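Putative mannose-6-phosphate isomerase YvyI (Bacillus subtilis, PDB 1QWR) probably catalyses, with one bound zinc ion, the reversible isomerisation of D-mannose 6-phosphate to D-fructose 6-phosphate. Local coordinates at residues V74-L85 with D267-V275; D192-Y200 with R210-A220. All coordinates share one frame; numbering follows the deposited sequence. Where two conformers were deposited one is given.

Contact 1. Residues V74-L85 with D267-V275; sequences VFGGVEGDRFPL and DESFLICSV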
loop_
_atom_site.group_PDB
_atom_site.type_symbol
_atom_site.label_atom_id
_atom_site.label_comp_id
_atom_site.label_asym_id
_atom_site.label_seq_id
_atom_site.Cartn_x
_atom_site.Cartn_y
_atom_site.Cartn_z
ATOM N N VAL A 74 -4.542 3.479 -21.534
ATOM C CA VAL A 74 -5.183 3.925 -20.296
ATOM C C VAL A 74 -4.138 4.444 -19.310
ATOM O O VAL A 74 -4.395 5.374 -18.533
ATOM C CB VAL A 74 -5.939 2.730 -19.655
ATOM C CG1 VAL A 74 -6.181 2.966 -18.185
ATOM C CG2 VAL A 74 -7.262 2.530 -20.395
ATOM N N PHE A 75 -2.972 3.812 -19.353
ATOM C CA PHE A 75 -1.838 4.117 -18.496
ATOM C C PHE A 75 -0.769 4.976 -19.182
ATOM O O PHE A 75 0.401 4.950 -18.787
ATOM C CB PHE A 75 -1.230 2.803 -18.023
ATOM C CG PHE A 75 -2.229 1.902 -17.399
ATOM C CD1 PHE A 75 -2.615 2.082 -16.080
ATOM C CD2 PHE A 75 -2.854 0.907 -18.154
ATOM C CE1 PHE A 75 -3.627 1.279 -15.507
ATOM C CE2 PHE A 75 -3.849 0.112 -17.600
ATOM C CZ PHE A 75 -4.245 0.290 -16.275
ATOM N N GLY A 76 -1.163 5.706 -20.228
ATOM C CA GLY A 76 -0.210 6.578 -20.913
ATOM C C GLY A 76 0.900 5.882 -21.662
ATOM O O GLY A 76 1.946 6.476 -21.943
ATOM N N GLY A 77 0.668 4.619 -22.005
ATOM C CA GLY A 77 1.657 3.852 -22.746
ATOM C C GLY A 77 2.970 3.598 -22.036
ATOM O O GLY A 77 3.968 3.338 -22.688
ATOM N N VAL A 78 2.989 3.646 -20.712
ATOM C CA VAL A 78 4.242 3.414 -19.994
ATOM C C VAL A 78 4.739 1.984 -20.141
ATOM O O VAL A 78 3.959 1.051 -20.340
ATOM C CB VAL A 78 4.109 3.758 -18.512
ATOM C CG1 VAL A 78 3.970 5.270 -18.354
ATOM C CG2 VAL A 78 2.918 3.058 -17.923
ATOM N N GLU A 79 6.051 1.840 -20.045
ATOM C CA GLU A 79 6.724 0.552 -20.185
ATOM C C GLU A 79 6.664 -0.336 -18.948
ATOM O O GLU A 79 6.500 0.146 -17.823
ATOM C CB GLU A 79 8.198 0.778 -20.524
ATOM C CG GLU A 79 8.672 0.007 -21.734
ATOM C CD GLU A 79 8.111 0.568 -23.021
ATOM O OE1 GLU A 79 6.865 0.675 -23.139
ATOM O OE2 GLU A 79 8.924 0.901 -23.913
ATOM N N GLY A 80 6.822 -1.643 -19.177
ATOM C CA GLY A 80 6.820 -2.596 -18.085
ATOM C C GLY A 80 5.999 -3.831 -18.411
ATOM O O GLY A 80 4.939 -3.749 -19.038
ATOM N N ASP A 81 6.484 -4.990 -17.988
ATOM C CA ASP A 81 5.747 -6.220 -18.254
ATOM C C ASP A 81 4.456 -6.276 -17.441
ATOM O O ASP A 81 3.496 -6.926 -17.839
ATOM C CB ASP A 81 6.569 -7.471 -17.882
ATOM C CG ASP A 81 7.869 -7.586 -18.652
ATOM O OD1 ASP A 81 7.889 -7.270 -19.857
ATOM O OD2 ASP A 81 8.873 -8.027 -18.046
ATOM N N ARG A 82 4.432 -5.601 -16.297
ATOM C CA ARG A 82 3.237 -5.639 -15.462
ATOM C C ARG A 82 2.927 -4.274 -14.865
ATOM O O ARG A 82 3.812 -3.429 -14.750
ATOM C CB ARG A 82 3.436 -6.632 -14.317
ATOM C CG ARG A 82 3.918 -8.026 -14.749
ATOM C CD ARG A 82 4.355 -8.822 -13.547
ATOM N NE ARG A 82 5.233 -9.918 -13.942
ATOM C CZ ARG A 82 4.832 -10.970 -14.646
ATOM N NH1 ARG A 82 3.558 -11.066 -15.028
ATOM N NH2 ARG A 82 5.707 -11.918 -14.973
ATOM N N PHE A 83 1.664 -4.073 -14.496
ATOM C CA PHE A 83 1.228 -2.820 -13.846
ATOM C C PHE A 83 2.239 -2.785 -12.680
ATOM O O PHE A 83 2.425 -3.771 -11.977
ATOM C CB PHE A 83 -0.200 -2.988 -13.347
ATOM C CG PHE A 83 -0.729 -1.789 -12.606
ATOM C CD1 PHE A 83 -1.237 -0.682 -13.309
ATOM C CD2 PHE A 83 -0.733 -1.769 -11.209
ATOM C CE1 PHE A 83 -1.751 0.426 -12.618
ATOM C CE2 PHE A 83 -1.242 -0.671 -10.510
ATOM C CZ PHE A 83 -1.755 0.430 -11.221
ATOM N N PRO A 84 2.873 -1.626 -12.436
ATOM C CA PRO A 84 3.892 -1.528 -11.395
ATOM C C PRO A 84 3.634 -1.484 -9.911
ATOM O O PRO A 84 4.539 -1.807 -9.121
ATOM C CB PRO A 84 4.696 -0.306 -11.852
ATOM C CG PRO A 84 3.633 0.607 -12.351
ATOM C CD PRO A 84 2.715 -0.350 -13.160
ATOM N N LEU A 85 2.435 -1.084 -9.524
ATOM C CA LEU A 85 2.147 -0.929 -8.119
ATOM C C LEU A 85 1.029 -1.799 -7.567
ATOM O O LEU A 85 0.326 -2.489 -8.307
ATOM C CB LEU A 85 1.834 0.559 -7.864
ATOM C CG LEU A 85 2.937 1.571 -8.247
ATOM C CD1 LEU A 85 2.417 3.002 -8.077
ATOM C CD2 LEU A 85 4.169 1.364 -7.371
ATOM N N ASP A 267 -2.100 15.244 -14.954
ATOM C CA ASP A 267 -0.983 15.410 -15.881
ATOM C C ASP A 267 0.060 14.310 -15.822
ATOM O O ASP A 267 1.138 14.464 -16.380
ATOM C CB ASP A 267 -0.296 16.760 -15.672
ATOM C CG ASP A 267 -1.208 17.935 -15.972
ATOM O OD1 ASP A 267 -1.794 17.986 -17.084
ATOM O OD2 ASP A 267 -1.339 18.813 -15.092
ATOM N N GLU A 268 -0.249 13.207 -15.142
ATOM C CA GLU A 268 0.696 12.095 -15.059
ATOM C C GLU A 268 0.268 10.998 -16.030
ATOM O O GLU A 268 -0.731 11.134 -16.741
ATOM C CB GLU A 268 0.729 11.519 -13.634
ATOM C CG GLU A 268 1.122 12.512 -12.527
ATOM C CD GLU A 268 2.508 13.120 -12.724
ATOM O OE1 GLU A 268 3.413 12.408 -13.209
ATOM O OE2 GLU A 268 2.694 14.313 -12.379
ATOM N N SER A 269 1.012 9.900 -16.050
ATOM C CA SER A 269 0.656 8.787 -16.932
ATOM C C SER A 269 -0.699 8.209 -16.516
ATOM O O SER A 269 -1.465 7.735 -17.345
ATOM C CB SER A 269 1.735 7.718 -16.877
ATOM O OG SER A 269 2.898 8.223 -17.509
ATOM N N PHE A 270 -0.953 8.213 -15.213
ATOM C CA PHE A 270 -2.232 7.790 -14.637
ATOM C C PHE A 270 -2.131 8.040 -13.136
ATOM O O PHE A 270 -1.025 8.123 -12.596
ATOM C CB PHE A 270 -2.535 6.311 -14.913
ATOM C CG PHE A 270 -1.491 5.366 -14.402
ATOM C CD1 PHE A 270 -1.595 4.795 -13.127
ATOM C CD2 PHE A 270 -0.408 5.023 -15.209
ATOM C CE1 PHE A 270 -0.632 3.890 -12.668
ATOM C CE2 PHE A 270 0.558 4.129 -14.763
ATOM C CZ PHE A 270 0.454 3.556 -13.493
ATOM N N LEU A 271 -3.269 8.186 -12.464
ATOM C CA LEU A 271 -3.256 8.410 -11.012
ATOM C C LEU A 271 -4.035 7.309 -10.328
ATOM O O LEU A 271 -5.130 6.970 -10.774
ATOM C CB LEU A 271 -3.913 9.751 -10.658
ATOM C CG LEU A 271 -3.211 11.025 -11.125
ATOM C CD1 LEU A 271 -3.998 12.242 -10.598
ATOM C CD2 LEU A 271 -1.761 11.051 -10.621
ATOM N N ILE A 272 -3.460 6.754 -9.269
ATOM C CA ILE A 272 -4.085 5.717 -8.454
ATOM C C ILE A 272 -4.688 6.474 -7.265
ATOM O O ILE A 272 -3.950 7.151 -6.537
ATOM C CB ILE A 272 -3.047 4.726 -7.929
ATOM C CG1 ILE A 272 -2.456 3.945 -9.097
ATOM C CG2 ILE A 272 -3.695 3.808 -6.855
ATOM C CD1 ILE A 272 -1.212 3.107 -8.729
ATOM N N CYS A 273 -5.998 6.314 -7.035
ATOM C CA CYS A 273 -6.703 7.053 -5.991
ATOM C C CYS A 273 -7.531 6.196 -5.035
ATOM O O CYS A 273 -8.261 5.300 -5.482
ATOM C CB CYS A 273 -7.660 8.075 -6.644
ATOM S SG CYS A 273 -6.888 9.114 -7.930
ATOM N N SER A 274 -7.421 6.498 -3.735
ATOM C CA SER A 274 -8.164 5.811 -2.662
ATOM C C SER A 274 -8.849 6.865 -1.783
ATOM O O SER A 274 -8.193 7.783 -1.252
ATOM C CB SER A 274 -7.220 4.971 -1.763
ATOM O OG SER A 274 -6.570 3.939 -2.487
ATOM N N VAL A 275 -10.167 6.771 -1.645
ATOM C CA VAL A 275 -10.890 7.733 -0.799
ATOM C C VAL A 275 -10.895 7.167 0.613
ATOM O O VAL A 275 -11.563 6.179 0.889
ATOM C CB VAL A 275 -12.322 7.904 -1.293
ATOM C CG1 VAL A 275 -13.041 8.949 -0.462
ATOM C CG2 VAL A 275 -12.284 8.280 -2.784
HETATM O O HOH W 1 2.693 8.766 -20.237
#
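Ser269 and Phe270 meet the loop 74-85 where the C-terminal cupin-family part of this type I phosphomannose isomerase packs against its catalytic-family part, both of the cupin clan, and an aromatic cluster of Phe75, Phe83 and Phe270 fills the junction. At Ser269, CB and OG lie against Val78 of the type I' turn 75-78, with OG 3.3 Å from Val78 CG1. No direct hydrogen bond joins the segments; instead a water donates to Gly76 O and is also hydrogen-bonded to Ser269 OG. Phe270 follows, its CG tucked over the backbone with N on one flank and C on the other (chi1 58°), which sends the ring in among the loop's side chains. Phe75 turns its edge to one face of this ring in a T-shaped pair, planes at 89° and centroids 5.2 Å apart, with CD1 lying above the ring centre. Phe83, which like Phe75 touches Leu64 of helix 64-70, approaches obliquely, CE1 to Phe270 CE1 at 3.6 Å, while Val78 CG2 and Pro84 CG come to the ring's edge. Without the Phe270 ring, as with an alanine here, the Phe75 edge would probably lose its aromatic face and a gap would open beside Phe83 and Val78. On strand 271-276, Ile272 ends the contact: its CD1 methyl lies 3.7 Å from Phe83 CZ and equally close to Leu85 CD1.

Contact 2. Residues D192-Y200 with R210-A220; sequences DATYRVYDY and RELHFAKAVNA. With SO4 (sulfate ion), chain C.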
loop_
_atom_site.group_PDB
_atom_site.type_symbol
_atom_site.label_atom_id
_atom_site.label_comp_id
_atom_site.label_asym_id
_atom_site.label_seq_id
_atom_site.Cartn_x
_atom_site.Cartn_y
_atom_site.Cartn_z
ATOM N N ASP A 192 4.456 -9.862 -4.076
ATOM C CA ASP A 192 3.982 -10.513 -2.855
ATOM C C ASP A 192 5.187 -11.204 -2.222
ATOM O O ASP A 192 5.037 -12.151 -1.457
ATOM C CB ASP A 192 2.879 -11.533 -3.194
ATOM C CG ASP A 192 2.130 -12.037 -1.961
ATOM O OD1 ASP A 192 1.953 -11.278 -0.978
ATOM O OD2 ASP A 192 1.689 -13.210 -1.995
ATOM N N ALA A 193 6.381 -10.711 -2.546
ATOM C CA ALA A 193 7.632 -11.281 -2.025
ATOM C C ALA A 193 7.921 -10.851 -0.591
ATOM O O ALA A 193 8.299 -9.695 -0.317
ATOM C CB ALA A 193 8.775 -10.898 -2.929
ATOM N N THR A 194 7.758 -11.803 0.330
ATOM C CA THR A 194 7.957 -11.538 1.750
ATOM C C THR A 194 8.740 -12.634 2.454
ATOM O O THR A 194 8.403 -13.802 2.332
ATOM C CB THR A 194 6.603 -11.416 2.461
ATOM O OG1 THR A 194 5.877 -10.321 1.895
ATOM C CG2 THR A 194 6.798 -11.191 3.964
ATOM N N TYR A 195 9.768 -12.243 3.200
ATOM C CA TYR A 195 10.585 -13.195 3.948
ATOM C C TYR A 195 10.380 -12.907 5.434
ATOM O O TYR A 195 10.811 -11.868 5.937
ATOM C CB TYR A 195 12.072 -13.053 3.571
ATOM C CG TYR A 195 12.354 -13.243 2.084
ATOM C CD1 TYR A 195 11.671 -14.211 1.338
ATOM C CD2 TYR A 195 13.316 -12.467 1.431
ATOM C CE1 TYR A 195 11.944 -14.393 -0.023
ATOM C CE2 TYR A 195 13.595 -12.642 0.080
ATOM C CZ TYR A 195 12.907 -13.603 -0.642
ATOM O OH TYR A 195 13.178 -13.773 -1.978
ATOM N N ARG A 196 9.707 -13.822 6.133
ATOM C CA ARG A 196 9.442 -13.641 7.557
ATOM C C ARG A 196 10.561 -14.209 8.407
ATOM O O ARG A 196 11.098 -15.268 8.083
ATOM C CB ARG A 196 8.175 -14.375 7.977
ATOM C CG ARG A 196 6.967 -14.046 7.173
ATOM C CD ARG A 196 5.716 -14.539 7.886
ATOM N NE ARG A 196 4.542 -14.306 7.061
ATOM C CZ ARG A 196 4.058 -15.186 6.200
ATOM N NH1 ARG A 196 4.642 -16.366 6.054
ATOM N NH2 ARG A 196 2.994 -14.879 5.479
ATOM N N VAL A 197 10.902 -13.520 9.489
ATOM C CA VAL A 197 11.929 -14.038 10.378
ATOM C C VAL A 197 11.287 -14.460 11.696
ATOM O O VAL A 197 11.823 -15.303 12.408
ATOM C CB VAL A 197 13.057 -13.004 10.657
ATOM C CG1 VAL A 197 13.647 -12.510 9.329
ATOM C CG2 VAL A 197 12.548 -11.840 11.475
ATOM N N TYR A 198 10.124 -13.892 12.008
ATOM C CA TYR A 198 9.435 -14.210 13.261
ATOM C C TYR A 198 7.950 -13.894 13.183
ATOM O O TYR A 198 7.565 -12.828 12.693
ATOM C CB TYR A 198 10.052 -13.412 14.409
ATOM C CG TYR A 198 9.510 -13.784 15.770
ATOM C CD1 TYR A 198 9.444 -15.117 16.167
ATOM C CD2 TYR A 198 9.097 -12.802 16.674
ATOM C CE1 TYR A 198 8.976 -15.472 17.440
ATOM C CE2 TYR A 198 8.633 -13.148 17.950
ATOM C CZ TYR A 198 8.574 -14.485 18.320
ATOM O OH TYR A 198 8.094 -14.838 19.564
ATOM N N ASP A 199 7.120 -14.814 13.674
ATOM C CA ASP A 199 5.666 -14.631 13.642
ATOM C C ASP A 199 5.008 -14.947 14.985
ATOM O O ASP A 199 3.866 -15.418 15.035
ATOM C CB ASP A 199 5.043 -15.498 12.548
ATOM C CG ASP A 199 3.613 -15.093 12.228
ATOM O OD1 ASP A 199 3.320 -13.883 12.268
ATOM O OD2 ASP A 199 2.780 -15.972 11.915
ATOM N N TYR A 200 5.758 -14.720 16.061
ATOM C CA TYR A 200 5.259 -14.915 17.411
ATOM C C TYR A 200 4.727 -16.315 17.710
ATOM O O TYR A 200 3.898 -16.483 18.604
ATOM C CB TYR A 200 4.178 -13.859 17.675
ATOM C CG TYR A 200 4.693 -12.449 17.528
ATOM C CD1 TYR A 200 5.472 -11.867 18.530
ATOM C CD2 TYR A 200 4.465 -11.714 16.361
ATOM C CE1 TYR A 200 6.013 -10.587 18.372
ATOM C CE2 TYR A 200 5.003 -10.438 16.190
ATOM C CZ TYR A 200 5.775 -9.881 17.199
ATOM O OH TYR A 200 6.307 -8.620 17.048
ATOM N N ARG A 210 2.845 -20.263 10.359
ATOM C CA ARG A 210 3.105 -19.659 9.061
ATOM C C ARG A 210 4.580 -19.805 8.698
ATOM O O ARG A 210 5.448 -19.834 9.575
ATOM C CB ARG A 210 2.671 -18.193 9.057
ATOM C CG ARG A 210 1.170 -18.043 9.380
ATOM C CD ARG A 210 0.640 -16.699 8.938
ATOM N NE ARG A 210 1.262 -15.582 9.655
ATOM C CZ ARG A 210 1.250 -14.325 9.208
ATOM N NH1 ARG A 210 0.650 -14.042 8.051
ATOM N NH2 ARG A 210 1.840 -13.355 9.900
ATOM N N GLU A 211 4.848 -19.905 7.400
ATOM C CA GLU A 211 6.203 -20.076 6.872
ATOM C C GLU A 211 7.186 -18.962 7.216
ATOM O O GLU A 211 6.854 -17.786 7.122
ATOM C CB GLU A 211 6.144 -20.192 5.354
ATOM C CG GLU A 211 6.365 -21.573 4.795
ATOM C CD GLU A 211 6.514 -21.539 3.283
ATOM O OE1 GLU A 211 7.520 -20.972 2.800
ATOM O OE2 GLU A 211 5.623 -22.069 2.582
ATOM N N LEU A 212 8.397 -19.346 7.607
ATOM C CA LEU A 212 9.454 -18.383 7.914
ATOM C C LEU A 212 10.506 -18.593 6.815
ATOM O O LEU A 212 10.598 -19.680 6.242
ATOM C CB LEU A 212 10.052 -18.636 9.306
ATOM C CG LEU A 212 9.084 -18.582 10.500
ATOM C CD1 LEU A 212 9.881 -18.695 11.807
ATOM C CD2 LEU A 212 8.292 -17.279 10.484
ATOM N N HIS A 213 11.275 -17.554 6.506
ATOM C CA HIS A 213 12.278 -17.631 5.446
ATOM C C HIS A 213 13.530 -16.975 6.006
ATOM O O HIS A 213 13.937 -15.908 5.549
ATOM C CB HIS A 213 11.791 -16.840 4.222
ATOM C CG HIS A 213 10.310 -16.919 3.997
ATOM N ND1 HIS A 213 9.736 -17.776 3.081
ATOM C CD2 HIS A 213 9.283 -16.264 4.594
ATOM C CE1 HIS A 213 8.419 -17.642 3.121
ATOM N NE2 HIS A 213 8.120 -16.731 4.031
ATOM N N PHE A 214 14.126 -17.618 7.006
ATOM C CA PHE A 214 15.307 -17.090 7.680
ATOM C C PHE A 214 16.491 -16.737 6.760
ATOM O O PHE A 214 16.969 -15.607 6.775
ATOM C CB PHE A 214 15.755 -18.088 8.763
ATOM C CG PHE A 214 16.614 -17.480 9.846
ATOM C CD1 PHE A 214 16.941 -16.126 9.829
ATOM C CD2 PHE A 214 17.102 -18.269 10.885
ATOM C CE1 PHE A 214 17.744 -15.564 10.828
ATOM C CE2 PHE A 214 17.907 -17.718 11.893
ATOM C CZ PHE A 214 18.227 -16.364 11.861
ATOM N N ALA A 215 16.956 -17.699 5.975
ATOM C CA ALA A 215 18.092 -17.491 5.077
ATOM C C ALA A 215 17.838 -16.362 4.096
ATOM O O ALA A 215 18.644 -15.437 3.965
ATOM C CB ALA A 215 18.399 -18.785 4.307
ATOM N N LYS A 216 16.708 -16.437 3.407
ATOM C CA LYS A 216 16.381 -15.409 2.434
ATOM C C LYS A 216 16.263 -14.035 3.069
ATOM O O LYS A 216 16.689 -13.047 2.480
ATOM C CB LYS A 216 15.094 -15.768 1.687
ATOM C CG LYS A 216 15.291 -16.862 0.636
ATOM C CD LYS A 216 14.025 -17.113 -0.161
ATOM C CE LYS A 216 14.286 -18.034 -1.333
ATOM N NZ LYS A 216 13.060 -18.230 -2.148
ATOM N N ALA A 217 15.685 -13.965 4.266
ATOM C CA ALA A 217 15.535 -12.684 4.944
ATOM C C ALA A 217 16.907 -12.098 5.241
ATOM O O ALA A 217 17.163 -10.909 5.033
ATOM C CB ALA A 217 14.757 -12.862 6.259
ATOM N N VAL A 218 17.799 -12.934 5.748
ATOM C CA VAL A 218 19.137 -12.440 6.073
ATOM C C VAL A 218 19.864 -12.004 4.802
ATOM O O VAL A 218 20.538 -10.971 4.778
ATOM C CB VAL A 218 19.934 -13.520 6.830
ATOM C CG1 VAL A 218 21.342 -13.017 7.111
ATOM C CG2 VAL A 218 19.222 -13.826 8.163
ATOM N N ASN A 219 19.703 -12.772 3.732
ATOM C CA ASN A 219 20.334 -12.420 2.458
ATOM C C ASN A 219 19.780 -11.103 1.900
ATOM O O ASN A 219 20.519 -10.290 1.351
ATOM C CB ASN A 219 20.106 -13.523 1.434
ATOM C CG ASN A 219 21.161 -14.611 1.503
ATOM O OD1 ASN A 219 22.303 -14.407 1.077
ATOM N ND2 ASN A 219 20.792 -15.761 2.039
ATOM N N ALA A 220 18.477 -10.890 2.038
ATOM C CA ALA A 220 17.872 -9.674 1.492
ATOM C C ALA A 220 17.993 -8.444 2.360
ATOM O O ALA A 220 17.860 -7.306 1.877
ATOM C CB ALA A 220 16.395 -9.925 1.187
HETATM S S SO4 C . 2.423 -10.739 7.180
HETATM O O1 SO4 C . 2.828 -10.808 8.607
HETATM O O2 SO4 C . 1.085 -11.314 7.007
HETATM O O3 SO4 C . 3.399 -11.450 6.341
HETATM O O4 SO4 C . 2.387 -9.320 6.775
HETATM O O HOH W 2 3.263 -18.452 12.646
#
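Arg196, probably an active-site residue as in relatives of the family, crosses Arg210 at about a right angle, its NE lying over the centre of the Arg210 guanidinium with the two planes 38° apart. Both serve one sulfate, probably from the crystallisation liquor: Arg196 NE donates to O3, and Arg210 NH1 and NH2 donate to O2 and O1. Arg196 reaches out nearly straight, and its NH1 gives a bond to a lone pair of Glu211 O (2.8 Å), exactly in the guanidinium plane. Arg210 bends at chi3 (-64°) and holds both carboxylate oxygens of Asp199, NE to OD2 and NH2 to OD1, both 2.8 Å, from above the carboxylate plane. A water bridges Asp199 OD2 and Arg210 N. His213, at the N-cap of helix 214-220, donates its backbone N-H to Arg196 O at 2.8 Å; Thr194 O lies over one face of its ring, toward the rim, without a hydrogen bond. Lys216 CB sits squarely above the Tyr195 ring, 3.5 Å from the centroid, a CH-pi contact; Tyr195 OH hydrogen-bonds to Glu111 and Lys216 NZ forms a salt bridge with it. The sulfate is also hydrogen-bonded to Ser97, Trp20, Lys99 and Lys18. With Thr194 touching the zinc ligand His101, this anion site is consistent with a place for the substrate phosphate, where Asp199, its charge shared with Arg202, probably holds the Arg210 guanidinium in orientation.

From the N terminus the chain passes helix 64-70 and enters the loop 74-85, the first half of contact 1, which leads into strand 85-92. It then lays down the zinc ligands before reaching 192-200, which holds strand 195-198 and opens contact 2; only nine residues, without helix or strand, intervene before 210-220 returns, so contact 2 closes a short local loop beside the metal site. The chain goes on into the C-terminal cupin-family region and closes contact 1 at 267-275. Contact 2 is thus nested within the much longer loop of contact 1, without touching it, the centres lying about 30 Å apart. Contact 1 ties together regions of the two cupin families; contact 2 sets helix 214-220 against strand 195-198.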